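Biotin binding protein A (PDB 2C1S) binds biotin as a four-chain chicken protein of the avidin family, here holding biotin-D-sulfoxide in its pockets. Local coordinates at residues 103-108 and 112-117; 17-22 and 48-53; 79-84 and 120-125. All blocks are in the same frame, centred on the assembly; numbering follows the deposited sequence.

Interaction 1. Residues 103-108 and 112-117; sequences EEVPSR and WKATRV. With BSO (biotin-D-sulfoxide), chain D.
The loop joining the last two strands of the avidin-family barrel, 93-102 and 115-124, closes on itself where Glu103 meets Ala114 and Arg116. At its base Glu103 N donates to Ala114 O (N to O 2.8 Å). Two residues on, Val105 CG1 packs on Ala114 CB at 3.9 Å, a small apolar contact beside this bond. From Glu103 itself, the arm extended beyond CG carries OE2 to within 3.5 Å of Arg116 NH2, a salt bridge with the carboxylate and guanidinium planes turned 51° apart, so the two groups do not pair flat. A water lies 2.7 Å from Lys113 O and makes at most a weak bond to Glu103 OE2, a possible bridge between them. Lys113 O also accepts Arg116 NE of the second subunit, while Val105 N is held by Gln84 OE1 of the third, so this loop takes part in two subunit interfaces. Trp112, near the end of the loop before strand 115-124, reaches the biotin site of the second subunit, a shared-pocket arrangement known from avidin. With CG set between backbone N and carbonyl carbon (chi1 75°), the indole has Lys113 CB over one face and the ligand on the opposite face, where Trp112 CZ3 comes within 3.4 Å of C2 of the biotin-D-sulfoxide.

Interaction 2. Residues 17-22 and 48-53; sequences SNMTIS and SPLKGA. With BSO (biotin-D-sulfoxide), chain C.
Met19, on strand 18-21, meets Leu50, on strand 48-54, inside the barrel and across the intervening strand 29-35. Met19 CB is turned toward segment 48-53. Its CG lies between the backbone N and the carbonyl carbon (chi1 75°), and from there the chain runs straight. CB and CG carry it over without touching segment 48-53; SD is the atom that reaches it, 4.2 Å from Leu50 CD2. The methyl CE carries on beyond it toward the ring of Phe122. The side chains of Met19 and Leu50 cross at about a right angle, and CD2 is the leucine methyl that touches; that same CD2 lies 4.2 Å from Thr20 O. Around the pair, Phe68 and Tyr34 pack on Met19, and Phe30 and Val70 on Leu50. The polar work falls to Ser17, just before strand 18-21. Its OG lies anti to the carbonyl carbon and donates to O3, the ureido oxygen of biotin-D-sulfoxide, at 2.8 Å, while also bonding Ala37 N. The two segments thus meet through apolar van der Waals contact, with no hydrogen bond between them, and Ser17 OG, one of several protein groups bonded to the ligand, links this part of the barrel to it.

Interaction 3. Residues 79-84 and 120-125; sequences TVFVGQ and NVFTRV. With BSO (biotin-D-sulfoxide), chain C.
Strands 78-87 and 115-124 flank strand 93-102 in the eight-stranded antiparallel barrel of the avidin fold, so segments 79-84 and 120-125 share no backbone hydrogen bond; their nearest CA atoms, those of Phe81 and Asn120, are 9.0 Å apart. The gap is bridged by side chains that point into the barrel. Phe81 sends its ring across with CG anti to the carbonyl carbon (chi1 -71°), and CE1 at its edge meets Asn120 OD1 at 3.4 Å. The oxygen lies in the plane of the ring, and ring and amide are only 27° from coplanar, so the carbonyl faces the slightly positive aromatic rim rather than the pi cloud. Phe81 CE1 also comes near the edge of the Phe122 ring, 4.4 Å from its CZ. The Phe81 ring also meets those of Phe68, Tyr34 and Trp99, an aromatic cluster next to the ligand. Asn120 has a second task, as an acceptor for biotin-D-sulfoxide. The amide is held from its other end by ND2 bonded to Glu14 OE2, consistent with OD1 being the end turned to the ligand. Phe81 CZ, meanwhile, approaches the ligand sulfur S1 to 3.9 Å, coming neither squarely over the ring nor at its edge. On the sulfoxide oxygen the partner is Thr79, whose hydroxyl also bonds Trp72 NE1. Thr79 OG1 donates to ligand O10 at a very short 2.5 Å, a length best treated with caution. At the ureido end the geometry is nearly ideal: ligand N1 donates to Asn120 OD1 at 2.8 Å, with an N-H...O angle of 171°.

Interactions 2 and 3 lie side by side in one barrel, their centres 10 Å apart, and join where Met19 CE packs against Phe122 CE1 at 3.9 Å. Both also reach the same biotin-D-sulfoxide: 17-22 supplies a donor to the ureido oxygen, and 79-84 and 120-125 take the sulfoxide oxygen and a ureido nitrogen. Interaction 1 is remote, its centre about 23 Å from each of the other two, yet strand 115-124 connects it to interaction 3, running from the loop whose Trp112 lies against the ligand of the second subunit to Asn120 in its own pocket. The three contacts thus serve two different pockets of the tetramer.

Interaction 1. Residues 103-108 and 112-117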
loop_
_atom_site.group_PDB
_atom_site.type_symbol
_atom_site.label_atom_id
_atom_site.label_comp_id
_atom_site.label_asym_id
_atom_site.label_seq_id
_atom_site.Cartn_x
_atom_site.Cartn_y
_atom_site.Cartn_z
ATOM N N GLU A 103 -11.279 5.701 4.095
ATOM C CA GLU A 103 -12.150 6.607 4.853
ATOM C C GLU A 103 -12.798 7.700 3.996
ATOM O O GLU A 103 -12.161 8.270 3.097
ATOM C CB GLU A 103 -11.300 7.341 5.881
ATOM C CG GLU A 103 -11.334 6.771 7.256
ATOM C CD GLU A 103 -10.641 7.678 8.242
ATOM O OE1 GLU A 103 -10.807 8.921 8.136
ATOM O OE2 GLU A 103 -9.931 7.148 9.121
ATOM N N GLU A 104 -14.046 8.049 4.331
ATOM C CA GLU A 104 -14.661 9.239 3.760
ATOM C C GLU A 104 -14.076 10.486 4.453
ATOM O O GLU A 104 -14.106 10.592 5.675
ATOM C CB GLU A 104 -16.184 9.166 3.911
ATOM C CG GLU A 104 -16.859 10.279 3.186
ATOM C CD GLU A 104 -18.294 10.471 3.651
ATOM O OE1 GLU A 104 -19.165 9.738 3.165
ATOM O OE2 GLU A 104 -18.525 11.361 4.508
ATOM N N VAL A 105 -13.484 11.411 3.703
ATOM C CA VAL A 105 -12.870 12.569 4.370
ATOM C C VAL A 105 -13.625 13.866 4.060
ATOM O O VAL A 105 -14.282 13.940 3.019
ATOM C CB VAL A 105 -11.377 12.701 4.054
ATOM C CG1 VAL A 105 -10.592 11.562 4.747
ATOM C CG2 VAL A 105 -11.144 12.780 2.565
ATOM N N PRO A 106 -13.557 14.864 4.984
ATOM C CA PRO A 106 -14.360 16.097 4.891
ATOM C C PRO A 106 -13.987 17.018 3.736
ATOM O O PRO A 106 -14.833 17.801 3.304
ATOM C CB PRO A 106 -14.099 16.800 6.235
ATOM C CG PRO A 106 -13.523 15.728 7.135
ATOM C CD PRO A 106 -12.737 14.854 6.209
ATOM N N SER A 107 -12.745 16.951 3.254
ATOM C CA SER A 107 -12.343 17.743 2.089
ATOM C C SER A 107 -11.232 17.106 1.294
ATOM O O SER A 107 -10.588 16.151 1.751
ATOM C CB SER A 107 -11.956 19.176 2.488
ATOM O OG SER A 107 -10.666 19.230 3.040
ATOM N N ARG A 108 -10.995 17.633 0.102
ATOM C CA ARG A 108 -10.014 17.029 -0.781
ATOM C C ARG A 108 -8.605 17.099 -0.210
ATOM O O ARG A 108 -7.837 16.128 -0.314
ATOM C CB ARG A 108 -10.045 17.664 -2.152
ATOM C CG ARG A 108 -9.376 16.807 -3.169
ATOM C CD ARG A 108 -9.129 17.562 -4.420
ATOM N NE ARG A 108 -8.367 16.759 -5.358
ATOM C CZ ARG A 108 -7.927 17.209 -6.519
ATOM N NH1 ARG A 108 -8.181 18.475 -6.863
ATOM N NH2 ARG A 108 -7.238 16.404 -7.337
ATOM N N TRP A 112 -4.883 12.661 1.417
ATOM C CA TRP A 112 -3.606 12.038 1.754
ATOM C C TRP A 112 -3.682 11.004 2.877
ATOM O O TRP A 112 -2.927 10.040 2.823
ATOM C CB TRP A 112 -2.522 13.116 2.073
ATOM C CG TRP A 112 -2.713 13.757 3.438
ATOM C CD1 TRP A 112 -3.449 14.911 3.733
ATOM C CD2 TRP A 112 -2.172 13.300 4.690
ATOM N NE1 TRP A 112 -3.402 15.155 5.105
ATOM C CE2 TRP A 112 -2.626 14.194 5.705
ATOM C CE3 TRP A 112 -1.354 12.210 5.062
ATOM C CZ2 TRP A 112 -2.277 14.036 7.054
ATOM C CZ3 TRP A 112 -1.035 12.038 6.417
ATOM C CH2 TRP A 112 -1.504 12.945 7.396
ATOM N N LYS A 113 -4.530 11.212 3.896
ATOM C CA LYS A 113 -4.606 10.354 5.066
ATOM C C LYS A 113 -5.759 9.323 5.030
ATOM O O LYS A 113 -6.044 8.640 6.027
ATOM C CB LYS A 113 -4.705 11.193 6.355
ATOM C CG LYS A 113 -6.018 11.936 6.500
ATOM C CD LYS A 113 -6.080 12.753 7.742
ATOM C CE LYS A 113 -7.304 13.681 7.657
ATOM N NZ LYS A 113 -7.473 14.404 8.954
ATOM N N ALA A 114 -6.387 9.205 3.868
ATOM C CA ALA A 114 -7.670 8.501 3.781
ATOM C C ALA A 114 -7.568 6.978 3.663
ATOM O O ALA A 114 -8.564 6.307 3.795
ATOM C CB ALA A 114 -8.469 9.055 2.639
ATOM N N THR A 115 -6.370 6.445 3.386
ATOM C CA THR A 115 -6.265 5.053 2.863
ATOM C C THR A 115 -5.327 4.241 3.711
ATOM O O THR A 115 -4.152 4.568 3.815
ATOM C CB THR A 115 -5.720 5.057 1.403
ATOM O OG1 THR A 115 -6.605 5.852 0.583
ATOM C CG2 THR A 115 -5.671 3.663 0.829
ATOM N N ARG A 116 -5.854 3.200 4.344
ATOM C CA ARG A 116 -5.039 2.224 5.057
ATOM C C ARG A 116 -4.850 1.010 4.161
ATOM O O ARG A 116 -5.672 0.735 3.274
ATOM C CB ARG A 116 -5.670 1.803 6.381
ATOM C CG ARG A 116 -5.727 2.879 7.444
ATOM C CD ARG A 116 -6.347 2.217 8.700
ATOM N NE ARG A 116 -6.760 3.161 9.738
ATOM C CZ ARG A 116 -7.972 3.710 9.822
ATOM N NH1 ARG A 116 -8.911 3.410 8.936
ATOM N NH2 ARG A 116 -8.256 4.559 10.805
ATOM N N VAL A 117 -3.745 0.302 4.390
ATOM C CA VAL A 117 -3.414 -0.883 3.629
ATOM C C VAL A 117 -3.060 -2.042 4.576
ATOM O O VAL A 117 -2.539 -1.834 5.645
ATOM C CB VAL A 117 -2.194 -0.621 2.683
ATOM C CG1 VAL A 117 -0.894 -0.242 3.481
ATOM C CG2 VAL A 117 -1.996 -1.795 1.713
HETATM C C11 BSO D . 1.314 12.232 11.616
HETATM O O11 BSO D . 0.413 13.026 11.276
HETATM O O12 BSO D . 1.130 11.134 12.158
HETATM C C10 BSO D . 2.777 12.642 11.335
HETATM C C9 BSO D . 2.816 13.584 10.129
HETATM C C8 BSO D . 2.581 12.743 8.846
HETATM C C7 BSO D . 2.627 13.595 7.580
HETATM C C2 BSO D . 2.326 12.740 6.328
HETATM S S1 BSO D . 3.680 11.621 5.839
HETATM C C6 BSO D . 2.941 11.287 4.226
HETATM C C5 BSO D . 2.285 12.621 3.791
HETATM N N1 BSO D . 3.269 13.395 3.020
HETATM C C3 BSO D . 3.568 14.544 3.693
HETATM O O3 BSO D . 4.332 15.416 3.262
HETATM N N2 BSO D . 2.937 14.666 4.849
HETATM C C4 BSO D . 2.038 13.519 5.045
HETATM O O10 BSO D . 3.462 10.466 6.753
HETATM O O HOH W 1 -7.575 6.648 6.973
#

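Interaction 2. Residues 17-22 and 48-53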
loop_
_atom_site.group_PDB
_atom_site.type_symbol
_atom_site.label_atom_id
_atom_site.label_comp_id
_atom_site.label_asym_id
_atom_site.label_seq_id
_atom_site.Cartn_x
_atom_site.Cartn_y
_atom_site.Cartn_z
ATOM N N SER A 17 -12.554 -12.526 10.985
ATOM C CA SER A 17 -13.597 -12.145 10.051
ATOM C C SER A 17 -14.090 -13.327 9.208
ATOM O O SER A 17 -13.310 -14.193 8.794
ATOM C CB SER A 17 -13.103 -11.016 9.123
ATOM O OG SER A 17 -12.725 -9.923 9.918
ATOM N N ASN A 18 -15.399 -13.340 8.944
ATOM C CA ASN A 18 -16.005 -14.326 8.068
ATOM C C ASN A 18 -16.543 -13.683 6.811
ATOM O O ASN A 18 -16.984 -12.537 6.844
ATOM C CB ASN A 18 -17.124 -15.083 8.808
ATOM C CG ASN A 18 -16.582 -15.958 9.894
ATOM O OD1 ASN A 18 -16.101 -17.051 9.635
ATOM N ND2 ASN A 18 -16.646 -15.486 11.118
ATOM N N MET A 19 -16.479 -14.406 5.702
ATOM C CA MET A 19 -17.158 -13.958 4.477
ATOM C C MET A 19 -17.721 -15.099 3.644
ATOM O O MET A 19 -17.112 -16.159 3.506
ATOM C CB MET A 19 -16.258 -13.063 3.619
ATOM C CG MET A 19 -15.198 -13.769 2.864
ATOM S SD MET A 19 -14.472 -12.753 1.580
ATOM C CE MET A 19 -13.160 -13.854 1.064
ATOM N N THR A 20 -18.885 -14.844 3.063
ATOM C CA THR A 20 -19.537 -15.796 2.180
ATOM C C THR A 20 -19.512 -15.240 0.781
ATOM O O THR A 20 -19.857 -14.082 0.577
ATOM C CB THR A 20 -21.008 -16.004 2.596
ATOM O OG1 THR A 20 -21.050 -16.318 3.995
ATOM C CG2 THR A 20 -21.621 -17.143 1.780
ATOM N N ILE A 21 -19.074 -16.057 -0.162
ATOM C CA ILE A 21 -19.046 -15.682 -1.567
ATOM C C ILE A 21 -20.054 -16.531 -2.321
ATOM O O ILE A 21 -20.063 -17.751 -2.177
ATOM C CB ILE A 21 -17.627 -15.802 -2.146
ATOM C CG1 ILE A 21 -16.735 -14.733 -1.487
ATOM C CG2 ILE A 21 -17.626 -15.650 -3.678
ATOM C CD1 ILE A 21 -15.318 -14.752 -1.951
ATOM N N SER A 22 -20.920 -15.871 -3.100
ATOM C CA SER A 22 -21.935 -16.553 -3.915
ATOM C C SER A 22 -21.313 -17.234 -5.124
ATOM O O SER A 22 -20.120 -17.060 -5.407
ATOM C CB SER A 22 -22.999 -15.548 -4.380
ATOM O OG SER A 22 -22.444 -14.660 -5.357
ATOM N N SER A 48 -22.049 -6.946 5.862
ATOM C CA SER A 48 -22.005 -6.022 4.757
ATOM C C SER A 48 -21.849 -6.745 3.449
ATOM O O SER A 48 -21.192 -7.790 3.386
ATOM C CB SER A 48 -20.877 -5.001 4.945
ATOM O OG SER A 48 -21.026 -4.350 6.180
ATOM N N PRO A 49 -22.453 -6.196 2.387
ATOM C CA PRO A 49 -22.346 -6.791 1.073
ATOM C C PRO A 49 -21.013 -6.549 0.377
ATOM O O PRO A 49 -20.385 -5.468 0.518
ATOM C CB PRO A 49 -23.460 -6.090 0.281
ATOM C CG PRO A 49 -23.578 -4.763 0.920
ATOM C CD PRO A 49 -23.330 -4.998 2.388
ATOM N N LEU A 50 -20.636 -7.529 -0.420
ATOM C CA LEU A 50 -19.503 -7.393 -1.302
ATOM C C LEU A 50 -19.877 -7.702 -2.753
ATOM O O LEU A 50 -20.859 -8.425 -3.047
ATOM C CB LEU A 50 -18.342 -8.242 -0.766
ATOM C CG LEU A 50 -18.507 -9.765 -0.862
ATOM C CD1 LEU A 50 -18.058 -10.253 -2.223
ATOM C CD2 LEU A 50 -17.703 -10.463 0.258
ATOM N N LYS A 51 -19.097 -7.141 -3.667
ATOM C CA LYS A 51 -19.262 -7.312 -5.066
ATOM C C LYS A 51 -17.883 -7.411 -5.632
ATOM O O LYS A 51 -17.026 -6.559 -5.331
ATOM C CB LYS A 51 -19.970 -6.084 -5.672
ATOM C CG LYS A 51 -21.436 -6.118 -5.535
ATOM C CD LYS A 51 -22.075 -7.153 -6.490
ATOM C CE LYS A 51 -23.595 -7.241 -6.289
ATOM N NZ LYS A 51 -24.062 -7.374 -4.869
ATOM N N GLY A 52 -17.659 -8.432 -6.454
ATOM C CA GLY A 52 -16.363 -8.630 -7.087
ATOM C C GLY A 52 -16.349 -9.350 -8.409
ATOM O O GLY A 52 -17.390 -9.600 -9.034
ATOM N N ALA A 53 -15.147 -9.721 -8.818
ATOM C CA ALA A 53 -14.901 -10.399 -10.090
ATOM C C ALA A 53 -13.629 -11.194 -9.994
ATOM O O ALA A 53 -12.674 -10.766 -9.340
ATOM C CB ALA A 53 -14.787 -9.430 -11.225
HETATM C C11 BSO C . -14.197 0.388 9.180
HETATM O O11 BSO C . -13.853 0.151 10.361
HETATM O O12 BSO C . -14.033 1.484 8.615
HETATM C C10 BSO C . -14.896 -0.711 8.351
HETATM C C9 BSO C . -14.504 -2.171 8.681
HETATM C C8 BSO C . -13.112 -2.448 8.125
HETATM C C7 BSO C . -12.612 -3.816 8.631
HETATM C C2 BSO C . -11.188 -4.068 8.086
HETATM S S1 BSO C . -11.100 -4.343 6.309
HETATM C C6 BSO C . -9.393 -4.958 6.390
HETATM C C5 BSO C . -9.333 -5.789 7.688
HETATM N N1 BSO C . -9.696 -7.180 7.378
HETATM C C3 BSO C . -10.832 -7.514 8.003
HETATM O O3 BSO C . -11.306 -8.651 7.910
HETATM N N2 BSO C . -11.347 -6.534 8.757
HETATM C C4 BSO C . -10.465 -5.330 8.670
HETATM O O10 BSO C . -11.058 -2.963 5.710
#

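Interaction 3. Residues 79-84 and 120-125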
loop_
_atom_site.group_PDB
_atom_site.type_symbol
_atom_site.label_atom_id
_atom_site.label_comp_id
_atom_site.label_asym_id
_atom_site.label_seq_id
_atom_site.Cartn_x
_atom_site.Cartn_y
_atom_site.Cartn_z
ATOM N N THR A 79 -13.855 -0.797 1.654
ATOM C CA THR A 79 -12.635 -1.611 1.525
ATOM C C THR A 79 -12.629 -2.331 0.202
ATOM O O THR A 79 -13.668 -2.829 -0.246
ATOM C CB THR A 79 -12.506 -2.659 2.654
ATOM O OG1 THR A 79 -12.447 -2.002 3.904
ATOM C CG2 THR A 79 -11.252 -3.517 2.511
ATOM N N VAL A 80 -11.446 -2.430 -0.408
ATOM C CA VAL A 80 -11.244 -3.330 -1.533
ATOM C C VAL A 80 -10.207 -4.396 -1.165
ATOM O O VAL A 80 -9.189 -4.089 -0.519
ATOM C CB VAL A 80 -10.895 -2.597 -2.868
ATOM C CG1 VAL A 80 -12.109 -1.714 -3.356
ATOM C CG2 VAL A 80 -9.580 -1.764 -2.736
ATOM N N PHE A 81 -10.502 -5.630 -1.550
ATOM C CA PHE A 81 -9.595 -6.768 -1.357
ATOM C C PHE A 81 -9.185 -7.312 -2.710
ATOM O O PHE A 81 -10.011 -7.429 -3.635
ATOM C CB PHE A 81 -10.314 -7.898 -0.611
ATOM C CG PHE A 81 -10.587 -7.624 0.832
ATOM C CD1 PHE A 81 -9.744 -8.145 1.815
ATOM C CD2 PHE A 81 -11.720 -6.893 1.239
ATOM C CE1 PHE A 81 -10.006 -7.914 3.171
ATOM C CE2 PHE A 81 -11.966 -6.662 2.582
ATOM C CZ PHE A 81 -11.114 -7.174 3.561
ATOM N N VAL A 82 -7.927 -7.691 -2.844
ATOM C CA VAL A 82 -7.508 -8.336 -4.083
ATOM C C VAL A 82 -6.580 -9.507 -3.749
ATOM O O VAL A 82 -5.784 -9.407 -2.823
ATOM C CB VAL A 82 -6.888 -7.322 -5.074
ATOM C CG1 VAL A 82 -5.483 -6.811 -4.601
ATOM C CG2 VAL A 82 -6.867 -7.903 -6.467
ATOM N N GLY A 83 -6.679 -10.620 -4.484
ATOM C CA GLY A 83 -5.888 -11.785 -4.084
ATOM C C GLY A 83 -5.888 -12.960 -5.054
ATOM O O GLY A 83 -6.234 -12.842 -6.232
ATOM N N GLN A 84 -5.492 -14.105 -4.513
ATOM C CA GLN A 84 -5.380 -15.333 -5.275
ATOM C C GLN A 84 -5.487 -16.463 -4.255
ATOM O O GLN A 84 -4.992 -16.355 -3.134
ATOM C CB GLN A 84 -4.032 -15.396 -5.987
ATOM C CG GLN A 84 -3.818 -16.581 -6.983
ATOM C CD GLN A 84 -2.442 -16.555 -7.661
ATOM O OE1 GLN A 84 -1.644 -15.617 -7.494
ATOM N NE2 GLN A 84 -2.152 -17.600 -8.442
ATOM N N ASN A 120 -4.518 -10.060 4.479
ATOM C CA ASN A 120 -5.285 -11.065 5.213
ATOM C C ASN A 120 -5.034 -12.390 4.547
ATOM O O ASN A 120 -4.726 -12.451 3.332
ATOM C CB ASN A 120 -6.789 -10.755 5.199
ATOM C CG ASN A 120 -7.193 -9.642 6.156
ATOM O OD1 ASN A 120 -7.956 -8.770 5.783
ATOM N ND2 ASN A 120 -6.696 -9.674 7.382
ATOM N N VAL A 121 -5.166 -13.468 5.324
ATOM C CA VAL A 121 -5.191 -14.815 4.738
ATOM C C VAL A 121 -6.490 -15.507 5.160
ATOM O O VAL A 121 -6.802 -15.516 6.342
ATOM C CB VAL A 121 -3.988 -15.682 5.194
ATOM C CG1 VAL A 121 -4.039 -16.986 4.442
ATOM C CG2 VAL A 121 -2.675 -14.960 4.935
ATOM N N PHE A 122 -7.253 -16.015 4.192
ATOM C CA PHE A 122 -8.525 -16.687 4.472
ATOM C C PHE A 122 -8.372 -18.196 4.282
ATOM O O PHE A 122 -7.656 -18.651 3.389
ATOM C CB PHE A 122 -9.624 -16.206 3.527
ATOM C CG PHE A 122 -10.055 -14.758 3.736
ATOM C CD1 PHE A 122 -11.220 -14.461 4.456
ATOM C CD2 PHE A 122 -9.305 -13.699 3.178
ATOM C CE1 PHE A 122 -11.638 -13.145 4.627
ATOM C CE2 PHE A 122 -9.714 -12.387 3.339
ATOM C CZ PHE A 122 -10.875 -12.099 4.059
ATOM N N THR A 123 -9.065 -18.944 5.131
ATOM C CA THR A 123 -9.158 -20.391 5.035
ATOM C C THR A 123 -10.643 -20.744 4.988
ATOM O O THR A 123 -11.493 -20.047 5.560
ATOM C CB THR A 123 -8.531 -21.080 6.270
ATOM O OG1 THR A 123 -9.151 -20.579 7.454
ATOM C CG2 THR A 123 -7.044 -20.774 6.360
ATOM N N ARG A 124 -10.919 -21.864 4.332
ATOM C CA ARG A 124 -12.273 -22.375 4.130
ATOM C C ARG A 124 -12.885 -22.806 5.465
ATOM O O ARG A 124 -12.282 -23.583 6.211
ATOM C CB ARG A 124 -12.199 -23.564 3.170
ATOM C CG ARG A 124 -13.482 -24.271 2.930
ATOM C CD ARG A 124 -14.174 -23.701 1.766
ATOM N NE ARG A 124 -13.522 -23.923 0.468
ATOM C CZ ARG A 124 -14.042 -23.439 -0.656
ATOM N NH1 ARG A 124 -15.164 -22.756 -0.569
ATOM N NH2 ARG A 124 -13.453 -23.604 -1.840
ATOM N N VAL A 125 -14.060 -22.268 5.764
ATOM C CA VAL A 125 -14.898 -22.746 6.867
ATOM C C VAL A 125 -15.889 -23.761 6.295
ATOM O O VAL A 125 -15.678 -24.954 6.451
ATOM C CB VAL A 125 -15.738 -21.644 7.558
ATOM C CG1 VAL A 125 -16.420 -22.212 8.798
ATOM C CG2 VAL A 125 -14.897 -20.454 7.926
HETATM C C11 BSO C . -14.197 0.388 9.180
HETATM O O11 BSO C . -13.853 0.151 10.361
HETATM O O12 BSO C . -14.033 1.484 8.615
HETATM C C10 BSO C . -14.896 -0.711 8.351
HETATM C C9 BSO C . -14.504 -2.171 8.681
HETATM C C8 BSO C . -13.112 -2.448 8.125
HETATM C C7 BSO C . -12.612 -3.816 8.631
HETATM C C2 BSO C . -11.188 -4.068 8.086
HETATM S S1 BSO C . -11.100 -4.343 6.309
HETATM C C6 BSO C . -9.393 -4.958 6.390
HETATM C C5 BSO C . -9.333 -5.789 7.688
HETATM N N1 BSO C . -9.696 -7.180 7.378
HETATM C C3 BSO C . -10.832 -7.514 8.003
HETATM O O3 BSO C . -11.306 -8.651 7.910
HETATM N N2 BSO C . -11.347 -6.534 8.757
HETATM C C4 BSO C . -10.465 -5.330 8.670
HETATM O O10 BSO C . -11.058 -2.963 5.710
#